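Local atomic coordinates of sugar-binding transcriptional regulator, LacI family (Enterococcus faecalis, PDB entry 3CS3), a protein that probably regulates transcription in response to a sugar effector, pairing DNA binding with a periplasmic-binding-protein-like ligand domain. Residues A[34-39]-A[243-248]; A[68-73]-A[85-89]; A[97-101]-A[235-239]; A[136-140]-A[181-185]; A[227-231]-A[256-260]. All blocks are in the same frame, centred on the assembly; numbering follows the deposited sequence. Where two conformers were deposited one is given.

Contacts 1, 2 and 3 belong to the lobe built on the mixed sheet and contact 4 to the lobe of the parallel sheet, while contact 5 lies where strands run between the two. Helix 232-247 serves contacts 1 and 3. Contacts 2 and 3 meet at neighbouring strands (Val85 O to Val98 N, 2.9 Å), as do contacts 3 and 5 (Leu99 O to Ile257 N, 2.8 Å). A glycerol, probably from the crystallisation liquor, lies in the cleft where relatives bind their effector, held by Arg136 and Asn185 of contact 4; Leu100 of contact 3 and Tyr230 of contact 5 approach it to about 4 Å (nearest atoms). The centre of contact 1 is 34 Å from that of contact 4.

Contact 1 (A[34-39]-A[243-248]); sequences LALFDY and IIHLMR
Ile244 lies between the rings of Phe37 and Tyr39, where the Schellman motif that ends helix 23-35 packs against the last turn of helix 232-247 on the mixed-sheet lobe. The motif is made by Tyr39 N to Leu34 O and Asp38 N to Ala35 O, with Phe37 N a further donor to Leu34 O; Asp38, at positive phi, is its C-prime residue, flanked by the two aromatic residues. The close packing is all around Ile244. Its CG2, set opposite the backbone N while CG1 takes the place beside it (chi1 -63°), sits over the centre of the Phe37 ring, 3.8 Å from the centroid; the other branch ends in CD1, lying over a face of Tyr39 at 3.8 Å from that centroid. Leu34 CD2 closes the inner side against Ile243 CG2 (4.0 Å), next to Ile11 of strand 10-15. Toward the surface the fit is looser. His245 CE1 lies 4.3 Å from Phe37 CZ, which is at the imidazole edge, and Arg248, deposited in two conformers, forms a salt bridge with Glu250. At the far end of Tyr39 the Met-aromatic contact is oblique, Met247 SD lying 3.5 Å from Tyr39 OH.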
# COMPACT_ATOMS: atom_id res chain seq x y z
N LEU A 34 0.42 13.46 -14.59
CA LEU A 34 -0.41 13.06 -15.72
C LEU A 34 -1.65 13.94 -15.89
O LEU A 34 -2.05 14.21 -17.03
CB LEU A 34 -0.81 11.59 -15.61
CG LEU A 34 0.28 10.53 -15.80
CD1 LEU A 34 -0.32 9.14 -15.66
CD2 LEU A 34 0.97 10.68 -17.15
N ALA A 35 -2.24 14.38 -14.78
CA ALA A 35 -3.45 15.22 -14.80
C ALA A 35 -3.24 16.56 -15.50
O ALA A 35 -4.17 17.07 -16.14
CB ALA A 35 -3.99 15.43 -13.39
N LEU A 36 -2.03 17.10 -15.40
CA LEU A 36 -1.66 18.36 -16.07
C LEU A 36 -1.75 18.26 -17.59
O LEU A 36 -1.99 19.25 -18.27
CB LEU A 36 -0.24 18.78 -15.68
CG LEU A 36 0.03 19.16 -14.22
CD1 LEU A 36 1.53 19.27 -13.97
CD2 LEU A 36 -0.68 20.46 -13.85
N PHE A 37 -1.57 17.04 -18.11
CA PHE A 37 -1.68 16.76 -19.53
C PHE A 37 -2.97 16.02 -19.87
O PHE A 37 -3.07 15.41 -20.95
CB PHE A 37 -0.46 15.97 -20.00
CG PHE A 37 0.84 16.71 -19.85
CD1 PHE A 37 1.19 17.71 -20.75
CD2 PHE A 37 1.70 16.41 -18.81
CE1 PHE A 37 2.39 18.40 -20.62
CE2 PHE A 37 2.91 17.09 -18.66
CZ PHE A 37 3.25 18.09 -19.57
N ASP A 38 -3.95 16.07 -18.96
CA ASP A 38 -5.25 15.38 -19.09
C ASP A 38 -5.14 13.87 -19.30
O ASP A 38 -5.95 13.27 -20.01
CB ASP A 38 -6.13 16.02 -20.18
CG ASP A 38 -6.33 17.51 -19.98
OD1 ASP A 38 -5.94 18.28 -20.89
OD2 ASP A 38 -6.86 17.91 -18.92
N TYR A 39 -4.13 13.26 -18.69
CA TYR A 39 -3.98 11.81 -18.71
C TYR A 39 -4.41 11.21 -17.39
O TYR A 39 -4.41 11.88 -16.36
CB TYR A 39 -2.54 11.41 -19.03
CG TYR A 39 -2.27 11.20 -20.51
CD1 TYR A 39 -2.02 9.93 -21.01
CD2 TYR A 39 -2.28 12.28 -21.40
CE1 TYR A 39 -1.77 9.73 -22.37
CE2 TYR A 39 -2.03 12.09 -22.76
CZ TYR A 39 -1.78 10.82 -23.24
OH TYR A 39 -1.54 10.64 -24.58
N ILE A 243 6.94 10.24 -19.75
CA ILE A 243 6.09 9.42 -20.61
C ILE A 243 5.28 10.28 -21.59
O ILE A 243 5.11 9.90 -22.75
CB ILE A 243 5.22 8.38 -19.78
CG1 ILE A 243 4.56 7.36 -20.69
CG2 ILE A 243 4.16 9.04 -18.92
CD1 ILE A 243 5.44 6.22 -21.02
N ILE A 244 4.82 11.45 -21.14
CA ILE A 244 4.15 12.41 -22.01
C ILE A 244 5.10 12.89 -23.10
O ILE A 244 4.81 12.72 -24.29
CB ILE A 244 3.56 13.61 -21.23
CG1 ILE A 244 2.48 13.15 -20.23
CG2 ILE A 244 3.03 14.69 -22.18
CD1 ILE A 244 1.37 12.28 -20.82
N HIS A 245 6.24 13.45 -22.70
CA HIS A 245 7.26 13.96 -23.62
C HIS A 245 7.72 12.91 -24.62
O HIS A 245 7.87 13.20 -25.80
CB HIS A 245 8.46 14.53 -22.86
CG HIS A 245 8.23 15.89 -22.27
ND1 HIS A 245 7.08 16.22 -21.57
CD2 HIS A 245 9.00 17.00 -22.26
CE1 HIS A 245 7.16 17.47 -21.16
NE2 HIS A 245 8.31 17.97 -21.57
N LEU A 246 7.91 11.68 -24.14
CA LEU A 246 8.38 10.57 -24.97
C LEU A 246 7.36 10.17 -26.04
O LEU A 246 7.74 9.89 -27.19
CB LEU A 246 8.76 9.37 -24.10
CG LEU A 246 9.17 8.02 -24.70
CD1 LEU A 246 10.44 8.14 -25.53
CD2 LEU A 246 9.34 7.01 -23.59
N MET A 247 6.08 10.15 -25.68
CA MET A 247 5.04 9.73 -26.62
C MET A 247 4.62 10.85 -27.57
O MET A 247 3.95 10.60 -28.57
CB MET A 247 3.85 9.07 -25.90
CG MET A 247 2.69 9.95 -25.48
SD MET A 247 1.55 9.06 -24.38
CE MET A 247 1.92 7.35 -24.79
N ARG A 248 5.03 12.08 -27.25
CA ARG A 248 4.81 13.25 -28.09
C ARG A 248 6.04 13.53 -28.96
O ARG A 248 6.17 14.61 -29.55
CB ARG A 248 4.50 14.49 -27.25
CG ARG A 248 3.14 14.48 -26.57
CD ARG A 248 2.73 15.88 -26.12
NE ARG A 248 3.78 16.57 -25.37
CZ ARG A 248 3.64 17.76 -24.79
NH1 ARG A 248 4.66 18.31 -24.14
NH2 ARG A 248 2.48 18.42 -24.87

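Contact 2 (A[68-73]-A[85-89]); sequences FPTKEI and VLDRT
The guanidinium of Arg88 reaches across to the carbonyl of Phe68 and grips this one oxygen with both terminal nitrogens: NH2 to Phe68 O is 2.7 Å, NH1 to Phe68 O 3.0 Å. NH1 arrives in the carbonyl plane on a lone pair, whereas NH2 is tilted from it. NH2 also donates to Thr70 OG1 at 3.1 Å; Thr70 N is near it too, but as two donors they make no bond to each other. The remaining N-H groups turn back to the preceding residue. Side-on, NE donates to Asp87 OD1 (2.8 Å, 171° at the hydrogen) and NH1 to Asp87 OD2 (2.6 Å), a salt bridge that fixes the rotation of the planar group; Asp87 OD2 has a second donor in Asp65 N. This polar network ties the start of helix 70-78, with Pro69 at its N-cap position, to the loop leaving strand 82-85, within the parallel beta-alpha-beta layout of the mixed-sheet lobe. A bend at chi3 (78°) brings the arginine head under Ile73, whose CD1 rests over the centre of one guanidinium face, 3.5 Å from Arg88 CZ. The same methyl carbon also touches Val85 CG1 at 4.0 Å, just inside the end of the strand.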
# COMPACT_ATOMS: atom_id res chain seq x y z
N PHE A 68 8.34 -8.32 -14.45
CA PHE A 68 7.94 -7.95 -15.80
C PHE A 68 9.18 -8.10 -16.67
O PHE A 68 10.15 -7.37 -16.49
CB PHE A 68 7.44 -6.49 -15.81
CG PHE A 68 6.52 -6.14 -16.96
CD1 PHE A 68 5.31 -5.51 -16.71
CD2 PHE A 68 6.87 -6.40 -18.28
CE1 PHE A 68 4.46 -5.16 -17.75
CE2 PHE A 68 6.03 -6.05 -19.33
CZ PHE A 68 4.82 -5.43 -19.07
N PRO A 69 9.17 -9.08 -17.60
CA PRO A 69 10.37 -9.43 -18.37
C PRO A 69 10.71 -8.36 -19.40
O PRO A 69 9.81 -7.82 -20.04
CB PRO A 69 9.98 -10.73 -19.09
CG PRO A 69 8.71 -11.18 -18.43
CD PRO A 69 8.03 -9.93 -18.00
N THR A 70 12.01 -8.06 -19.52
CA THR A 70 12.53 -7.04 -20.44
C THR A 70 12.13 -7.28 -21.89
O THR A 70 11.74 -6.35 -22.59
CB THR A 70 14.08 -6.91 -20.32
OG1 THR A 70 14.44 -6.70 -18.95
CG2 THR A 70 14.62 -5.75 -21.14
N LYS A 71 12.18 -8.54 -22.32
CA LYS A 71 11.77 -8.94 -23.67
C LYS A 71 10.30 -8.60 -23.98
O LYS A 71 9.98 -8.19 -25.09
CB LYS A 71 12.06 -10.42 -23.93
CG LYS A 71 13.55 -10.72 -24.10
CD LYS A 71 13.82 -12.22 -24.29
CE LYS A 71 15.32 -12.49 -24.40
NZ LYS A 71 15.63 -13.95 -24.39
N GLU A 72 9.43 -8.76 -22.98
CA GLU A 72 8.04 -8.31 -23.06
C GLU A 72 7.91 -6.79 -23.15
O GLU A 72 6.99 -6.29 -23.80
CB GLU A 72 7.22 -8.82 -21.87
CG GLU A 72 6.11 -9.79 -22.22
CD GLU A 72 6.62 -11.16 -22.62
OE1 GLU A 72 6.50 -11.51 -23.82
OE2 GLU A 72 7.14 -11.89 -21.75
N ILE A 73 8.82 -6.07 -22.49
CA ILE A 73 8.83 -4.60 -22.53
C ILE A 73 9.21 -4.11 -23.93
O ILE A 73 8.51 -3.26 -24.49
CB ILE A 73 9.73 -3.97 -21.42
CG1 ILE A 73 9.17 -4.31 -20.03
CG2 ILE A 73 9.85 -2.46 -21.58
CD1 ILE A 73 9.92 -3.70 -18.87
N VAL A 85 10.77 3.06 -17.75
CA VAL A 85 11.16 2.07 -16.76
C VAL A 85 11.76 2.75 -15.53
O VAL A 85 12.51 3.72 -15.64
CB VAL A 85 12.12 0.98 -17.32
CG1 VAL A 85 11.36 0.02 -18.23
CG2 VAL A 85 13.29 1.60 -18.06
N LEU A 86 11.39 2.23 -14.37
CA LEU A 86 11.82 2.77 -13.09
C LEU A 86 12.70 1.76 -12.35
O LEU A 86 13.11 1.99 -11.22
CB LEU A 86 10.60 3.10 -12.22
CG LEU A 86 9.45 3.98 -12.73
CD1 LEU A 86 8.58 4.36 -11.55
CD2 LEU A 86 9.94 5.24 -13.45
N ASP A 87 12.99 0.65 -13.03
CA ASP A 87 13.54 -0.53 -12.36
C ASP A 87 14.73 -1.18 -13.06
O ASP A 87 15.28 -2.15 -12.54
CB ASP A 87 12.42 -1.57 -12.16
CG ASP A 87 11.79 -2.03 -13.47
OD1 ASP A 87 12.12 -1.50 -14.56
OD2 ASP A 87 10.95 -2.95 -13.42
N ARG A 88 15.10 -0.65 -14.23
CA ARG A 88 16.15 -1.24 -15.07
C ARG A 88 16.68 -0.24 -16.09
O ARG A 88 16.08 0.82 -16.30
CB ARG A 88 15.62 -2.48 -15.79
CG ARG A 88 14.65 -2.19 -16.92
CD ARG A 88 13.84 -3.42 -17.26
NE ARG A 88 12.78 -3.63 -16.29
CZ ARG A 88 12.00 -4.70 -16.24
NH1 ARG A 88 11.05 -4.78 -15.33
NH2 ARG A 88 12.17 -5.69 -17.10
N THR A 89 17.81 -0.58 -16.72
CA THR A 89 18.37 0.24 -17.80
C THR A 89 17.97 -0.32 -19.15
O THR A 89 17.65 -1.50 -19.28
CB THR A 89 19.91 0.35 -17.75
OG1 THR A 89 20.49 -0.96 -17.80
CG2 THR A 89 20.38 1.06 -16.49

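Contact 3 (A[97-101]-A[235-239]); sequences QVLLD and WGMVA
Trp235 brings its indole alongside strand 95-100 and meets it in two ways at once. At the ring edge NE1 donates to Val98 O, 2.8 Å away and with 163° at the hydrogen; the oxygen lies in the indole plane, but the donor stands above the carbonyl plane and not on a lone pair. Over one face of the ring comes Leu100, which crosses the indole at about a right angle. Its CD2 sits 3.6 Å from the centroid of the six-membered ring, almost exactly on the normal, a CH-pi contact, and its CG is 3.7 Å from Trp235 CH2. Leu100 also comes within about 4 Å of a bound glycerol.

Val98 fills the space between the indole and the helix backbone. Its CG1 touches Trp235 CD1 and, at 3.8 Å, Val238 CG1, while CG2 faces Ala239 CA at 4.0 Å. With CG turned opposite its own backbone N (chi1 -168°), Trp235 carries the indole from helix to strand, its long axis running largely across the strand. Further out, the ring of Tyr230 meets that of Trp235 with planes about perpendicular, and Ile257 of strand 255-262 packs on both Val98 and Trp235. The strand is itself held between Val85 and Ile257 by backbone bonds. This is helix-on-sheet packing in the mixed-sheet lobe of a periplasmic-binding-protein-like fold, helix 232-247 running nearly antiparallel to strand 95-100 (166°, short segments).

Because the single polar group of the indole is spent on a main-chain carbonyl, the ring can be buried among Val98, Leu100, Ile257 and Tyr230 with its N-H satisfied and its rotation fixed.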
# COMPACT_ATOMS: atom_id res chain seq x y z
N GLN A 97 14.36 5.93 -18.92
CA GLN A 97 14.61 5.49 -17.54
C GLN A 97 14.46 6.62 -16.55
O GLN A 97 15.00 7.70 -16.76
CB GLN A 97 16.03 4.94 -17.38
CG GLN A 97 16.47 3.92 -18.41
CD GLN A 97 17.98 3.83 -18.52
OE1 GLN A 97 18.50 3.19 -19.43
NE2 GLN A 97 18.70 4.48 -17.60
N VAL A 98 13.73 6.39 -15.46
CA VAL A 98 13.79 7.27 -14.29
C VAL A 98 14.14 6.40 -13.09
O VAL A 98 13.27 5.78 -12.48
CB VAL A 98 12.49 8.08 -14.04
CG1 VAL A 98 12.71 9.10 -12.93
CG2 VAL A 98 12.04 8.81 -15.30
N LEU A 99 15.43 6.36 -12.76
CA LEU A 99 15.95 5.40 -11.80
C LEU A 99 16.40 6.05 -10.50
O LEU A 99 16.76 7.22 -10.48
CB LEU A 99 17.12 4.63 -12.41
CG LEU A 99 16.92 3.95 -13.77
CD1 LEU A 99 18.19 3.25 -14.19
CD2 LEU A 99 15.76 2.96 -13.73
N LEU A 100 16.37 5.28 -9.41
CA LEU A 100 16.98 5.74 -8.16
C LEU A 100 18.49 5.72 -8.31
O LEU A 100 19.05 4.86 -8.99
CB LEU A 100 16.58 4.85 -6.98
CG LEU A 100 15.11 4.73 -6.60
CD1 LEU A 100 14.96 3.79 -5.43
CD2 LEU A 100 14.51 6.09 -6.29
N ASP A 101 19.15 6.67 -7.67
CA ASP A 101 20.59 6.64 -7.52
C ASP A 101 20.98 5.59 -6.47
O ASP A 101 21.21 5.90 -5.30
CB ASP A 101 21.10 8.03 -7.14
CG ASP A 101 22.61 8.12 -7.11
OD1 ASP A 101 23.28 7.47 -7.95
OD2 ASP A 101 23.13 8.85 -6.24
N TRP A 235 9.80 11.33 -8.05
CA TRP A 235 10.07 10.13 -8.86
C TRP A 235 8.87 9.88 -9.78
O TRP A 235 9.04 9.74 -10.99
CB TRP A 235 10.34 8.95 -7.93
CG TRP A 235 10.91 7.71 -8.58
CD1 TRP A 235 11.41 7.59 -9.85
CD2 TRP A 235 11.08 6.43 -7.96
NE1 TRP A 235 11.86 6.30 -10.06
CE2 TRP A 235 11.67 5.57 -8.91
CE3 TRP A 235 10.78 5.92 -6.68
CZ2 TRP A 235 11.96 4.23 -8.64
CZ3 TRP A 235 11.07 4.58 -6.41
CH2 TRP A 235 11.65 3.75 -7.39
N GLY A 236 7.67 9.88 -9.21
CA GLY A 236 6.43 9.78 -9.96
C GLY A 236 6.12 10.94 -10.90
O GLY A 236 5.62 10.72 -12.01
N MET A 237 6.42 12.16 -10.47
CA MET A 237 6.19 13.37 -11.26
C MET A 237 7.06 13.38 -12.52
O MET A 237 6.56 13.64 -13.62
CB MET A 237 6.47 14.62 -10.42
CG MET A 237 5.82 15.89 -10.96
SD MET A 237 4.24 16.29 -10.17
CE MET A 237 4.80 17.38 -8.86
N VAL A 238 8.35 13.09 -12.34
CA VAL A 238 9.33 13.02 -13.43
C VAL A 238 9.02 11.86 -14.38
O VAL A 238 9.18 12.00 -15.60
CB VAL A 238 10.80 12.94 -12.88
CG1 VAL A 238 11.79 12.65 -13.98
CG2 VAL A 238 11.18 14.22 -12.19
N ALA A 239 8.56 10.74 -13.84
CA ALA A 239 8.15 9.60 -14.68
C ALA A 239 6.94 9.94 -15.55
O ALA A 239 6.91 9.58 -16.73
CB ALA A 239 7.85 8.38 -13.83

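Contact 4 (A[136-140]-A[181-185]); sequences RLAVS and VFAFN. With GOL (glycerol), chain F.
Phe184 lies beneath the start of the Arg136 side chain, with Arg136 CB over one face of its ring in a CH-pi contact, 4.0 Å from the centroid and 28° off the normal. Leu137 crosses the same ring at about a right angle and touches its rim, CD1 to Phe184 CZ at 3.9 Å. Phe182 is turned otherwise: Ser140 OG meets it at the edge, in the ring plane, 3.5 Å from CE2, while Phe184 CD2 stands over one face of the Phe182 ring. The hydroxyl comes to that edge already engaged, since Ser140 OG donates to Arg136 O at 2.6 Å within its own helix. Ser140 N reaches that carbonyl from the other face.

This is helix 131-146 packing on strand 179-183 of the parallel sheet, in the second lobe of the periplasmic-binding-protein fold, with the C-terminal end of the strand opening on the interlobe cleft. There the long arm of Arg136 passes Phe184 O, 2.7 Å from NH1, and its guanidinium meets a glycerol, probably from the crystallisation liquor, edge-on. The position is consistent with the effector site between the lobes in related regulators. NH2 donates to glycerol O2 at 2.7 Å, the NH1 bond to this oxygen being weak; Asn102 OD1 also takes a bond from NH2, and Phe212 makes a cation-pi contact with the group. Asn185, at the N-cap of the next helix, caps Met188 N with OD1. Its ND2 donates almost straight (173°) to glycerol O1 at 2.8 Å and also to Phe158 O. Asp132 and Asp213 hold the glycerol too.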
# COMPACT_ATOMS: atom_id res chain seq x y z
N ARG A 136 23.04 -1.86 -5.83
CA ARG A 136 23.23 -1.67 -4.39
C ARG A 136 24.29 -2.63 -3.86
O ARG A 136 25.12 -2.25 -3.05
CB ARG A 136 21.92 -1.83 -3.63
CG ARG A 136 21.07 -0.58 -3.57
CD ARG A 136 19.63 -0.87 -3.15
NE ARG A 136 18.71 0.06 -3.79
CZ ARG A 136 17.38 0.06 -3.66
NH1 ARG A 136 16.78 -0.83 -2.88
NH2 ARG A 136 16.66 0.96 -4.30
N LEU A 137 24.25 -3.87 -4.36
CA LEU A 137 25.23 -4.89 -4.01
C LEU A 137 26.63 -4.58 -4.54
O LEU A 137 27.60 -4.72 -3.81
CB LEU A 137 24.77 -6.26 -4.49
CG LEU A 137 25.35 -7.49 -3.80
CD1 LEU A 137 25.20 -7.37 -2.29
CD2 LEU A 137 24.66 -8.73 -4.32
N ALA A 138 26.72 -4.15 -5.79
CA ALA A 138 28.01 -3.86 -6.44
C ALA A 138 28.78 -2.75 -5.73
O ALA A 138 30.01 -2.78 -5.68
CB ALA A 138 27.81 -3.49 -7.90
N VAL A 139 28.06 -1.79 -5.19
CA VAL A 139 28.65 -0.66 -4.50
C VAL A 139 28.95 -0.97 -3.03
O VAL A 139 29.99 -0.56 -2.50
CB VAL A 139 27.78 0.61 -4.71
CG1 VAL A 139 27.86 1.57 -3.54
CG2 VAL A 139 28.20 1.30 -5.99
N SER A 140 28.05 -1.73 -2.40
CA SER A 140 28.20 -2.14 -1.00
C SER A 140 29.42 -3.03 -0.82
O SER A 140 30.26 -2.75 0.04
CB SER A 140 26.96 -2.89 -0.51
OG SER A 140 25.81 -2.06 -0.58
N VAL A 181 23.30 -4.94 10.02
CA VAL A 181 22.50 -5.28 8.85
C VAL A 181 22.23 -4.07 7.95
O VAL A 181 21.78 -3.02 8.43
CB VAL A 181 21.13 -5.92 9.24
CG1 VAL A 181 20.36 -6.37 7.99
CG2 VAL A 181 21.32 -7.11 10.19
N PHE A 182 22.52 -4.22 6.67
CA PHE A 182 22.06 -3.27 5.67
C PHE A 182 20.94 -3.96 4.90
O PHE A 182 21.19 -4.86 4.09
CB PHE A 182 23.21 -2.82 4.76
CG PHE A 182 22.79 -1.87 3.65
CD1 PHE A 182 21.71 -1.00 3.79
CD2 PHE A 182 23.54 -1.82 2.47
CE1 PHE A 182 21.34 -0.14 2.76
CE2 PHE A 182 23.18 -0.95 1.44
CZ PHE A 182 22.08 -0.11 1.58
N ALA A 183 19.70 -3.57 5.21
CA ALA A 183 18.52 -4.07 4.51
C ALA A 183 18.32 -3.21 3.28
O ALA A 183 18.38 -1.98 3.36
CB ALA A 183 17.32 -4.00 5.41
N PHE A 184 18.09 -3.85 2.14
CA PHE A 184 18.08 -3.14 0.85
C PHE A 184 16.77 -2.40 0.62
O PHE A 184 16.70 -1.52 -0.25
CB PHE A 184 18.43 -4.08 -0.31
CG PHE A 184 19.92 -4.31 -0.51
CD1 PHE A 184 20.41 -4.78 -1.73
CD2 PHE A 184 20.84 -4.04 0.51
CE1 PHE A 184 21.77 -5.01 -1.92
CE2 PHE A 184 22.21 -4.26 0.33
CZ PHE A 184 22.68 -4.73 -0.89
N ASN A 185 15.74 -2.76 1.38
CA ASN A 185 14.60 -1.86 1.59
C ASN A 185 14.04 -1.87 3.01
O ASN A 185 14.35 -2.76 3.80
CB ASN A 185 13.51 -1.99 0.51
CG ASN A 185 12.64 -3.23 0.64
OD1 ASN A 185 12.77 -4.06 1.55
ND2 ASN A 185 11.71 -3.36 -0.30
C1 GOL F . 12.79 -1.32 -3.20
O1 GOL F . 11.69 -1.37 -2.32
C2 GOL F . 12.90 0.09 -3.77
O2 GOL F . 14.12 0.69 -3.39
C3 GOL F . 12.71 0.09 -5.28
O3 GOL F . 13.38 -1.00 -5.87

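Contact 5 (A[227-231]-A[256-260]); sequences TIAYS and HIYTR. With SO4 (sulfate ion), chain C.
Arg260 lays one face of its guanidinium over Ala229 CB, which is 3.8 Å from NH1. The Tyr230 ring is approached obliquely by Ile257 CG2 and Thr259 CG2, the closer touch of Ile257 CG2 being to Tyr230 CB at 3.9 Å. Two other flat groups point their edges at a sulfate, probably from the crystallisation liquor: His256 ND1 donates to sulfate O3, which lies in the imidazole plane, and Tyr258 OH donates to sulfate O1 at 2.6 Å. Backbone N of His256 adds a third bond, to sulfate O4, so the anion is held by N-H and O-H donors from His256 and Tyr258; its charge could favour protonation of the imidazole.

Between the segments the backbones form one antiparallel hydrogen-bonded pair, Ala229 with Arg260. Ala229 N donates to Arg260 O at 2.7 Å, and Arg260 N returns a bond to Ala229 O at 2.9 Å. Beyond Tyr230 the direct pairing gives way to a water that accepts from Ser231 N and donates to Tyr258 O. Thr259 CB packs on Ile228 CG2 at 3.5 Å.

Tyr230 OH bonds Asp213, a residue that also binds the glycerol of the cleft. Strand 227-229 is an outermost strand of the mixed sheet within this chain, with strand 255-262 between it and strand 95-100, an arrangement consistent with the interlobe connections of the periplasmic-binding-protein-like fold; Ile228 reaches helix 102-115 at Gln108 and Ala109, and Ser231 is the N-cap of helix 232-247.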
# COMPACT_ATOMS: atom_id res chain seq x y z
N THR A 227 17.73 5.11 7.49
CA THR A 227 17.30 4.77 6.13
C THR A 227 17.84 5.72 5.08
O THR A 227 18.40 6.77 5.41
CB THR A 227 15.74 4.72 6.03
OG1 THR A 227 15.35 4.20 4.76
CG2 THR A 227 15.13 6.11 6.25
N ILE A 228 17.67 5.34 3.82
CA ILE A 228 18.02 6.19 2.69
C ILE A 228 16.74 6.75 2.06
O ILE A 228 15.87 6.00 1.63
CB ILE A 228 18.85 5.41 1.64
CG1 ILE A 228 20.08 4.74 2.28
CG2 ILE A 228 19.22 6.32 0.49
CD1 ILE A 228 21.17 5.70 2.78
N ALA A 229 16.65 8.07 2.04
CA ALA A 229 15.46 8.77 1.61
C ALA A 229 15.63 9.40 0.25
O ALA A 229 16.72 9.80 -0.12
CB ALA A 229 15.10 9.84 2.61
N TYR A 230 14.53 9.48 -0.48
CA TYR A 230 14.45 10.20 -1.74
C TYR A 230 13.02 10.73 -1.87
O TYR A 230 12.12 10.29 -1.14
CB TYR A 230 14.82 9.27 -2.91
CG TYR A 230 14.15 7.91 -2.88
CD1 TYR A 230 14.79 6.81 -2.31
CD2 TYR A 230 12.87 7.73 -3.41
CE1 TYR A 230 14.16 5.55 -2.26
CE2 TYR A 230 12.24 6.49 -3.38
CZ TYR A 230 12.89 5.41 -2.81
OH TYR A 230 12.25 4.19 -2.79
N SER A 231 12.80 11.68 -2.77
CA SER A 231 11.44 12.17 -3.02
C SER A 231 10.67 11.19 -3.90
O SER A 231 10.94 11.08 -5.10
CB SER A 231 11.48 13.55 -3.65
OG SER A 231 10.18 14.13 -3.66
N HIS A 256 18.01 10.46 -13.04
CA HIS A 256 18.13 9.78 -11.77
C HIS A 256 17.44 10.57 -10.67
O HIS A 256 17.29 11.79 -10.78
CB HIS A 256 19.60 9.53 -11.39
CG HIS A 256 20.26 8.48 -12.21
ND1 HIS A 256 20.90 8.75 -13.40
CD2 HIS A 256 20.37 7.14 -12.03
CE1 HIS A 256 21.37 7.63 -13.91
NE2 HIS A 256 21.06 6.64 -13.10
N ILE A 257 17.02 9.84 -9.64
CA ILE A 257 16.42 10.42 -8.45
C ILE A 257 17.44 10.27 -7.32
O ILE A 257 17.85 9.16 -6.98
CB ILE A 257 15.07 9.72 -8.11
CG1 ILE A 257 14.05 9.96 -9.24
CG2 ILE A 257 14.53 10.14 -6.73
CD1 ILE A 257 13.64 11.42 -9.47
N TYR A 258 17.85 11.40 -6.74
CA TYR A 258 18.98 11.40 -5.81
C TYR A 258 18.55 11.23 -4.36
O TYR A 258 17.40 11.50 -4.01
CB TYR A 258 19.91 12.60 -6.05
CG TYR A 258 20.59 12.49 -7.40
CD1 TYR A 258 21.67 11.63 -7.58
CD2 TYR A 258 20.12 13.21 -8.51
CE1 TYR A 258 22.29 11.50 -8.81
CE2 TYR A 258 20.74 13.07 -9.76
CZ TYR A 258 21.82 12.22 -9.90
OH TYR A 258 22.45 12.07 -11.11
N THR A 259 19.47 10.73 -3.54
CA THR A 259 19.17 10.23 -2.21
C THR A 259 19.94 10.93 -1.09
O THR A 259 20.93 11.63 -1.33
CB THR A 259 19.46 8.72 -2.11
OG1 THR A 259 20.85 8.48 -2.34
CG2 THR A 259 18.63 7.91 -3.11
N ARG A 260 19.49 10.71 0.15
CA ARG A 260 20.17 11.18 1.35
C ARG A 260 19.96 10.19 2.49
O ARG A 260 18.94 9.50 2.54
CB ARG A 260 19.69 12.59 1.75
CG ARG A 260 18.30 12.66 2.36
CD ARG A 260 17.76 14.09 2.37
NE ARG A 260 16.75 14.29 3.41
CZ ARG A 260 15.45 14.03 3.28
NH1 ARG A 260 14.96 13.56 2.14
NH2 ARG A 260 14.63 14.25 4.30
S SO4 C . 20.76 12.84 -14.18
O1 SO4 C . 21.70 13.42 -13.24
O2 SO4 C . 20.73 13.63 -15.41
O3 SO4 C . 21.12 11.47 -14.52
O4 SO4 C . 19.45 12.87 -13.54
O HOH W 1 14.87 13.05 -4.05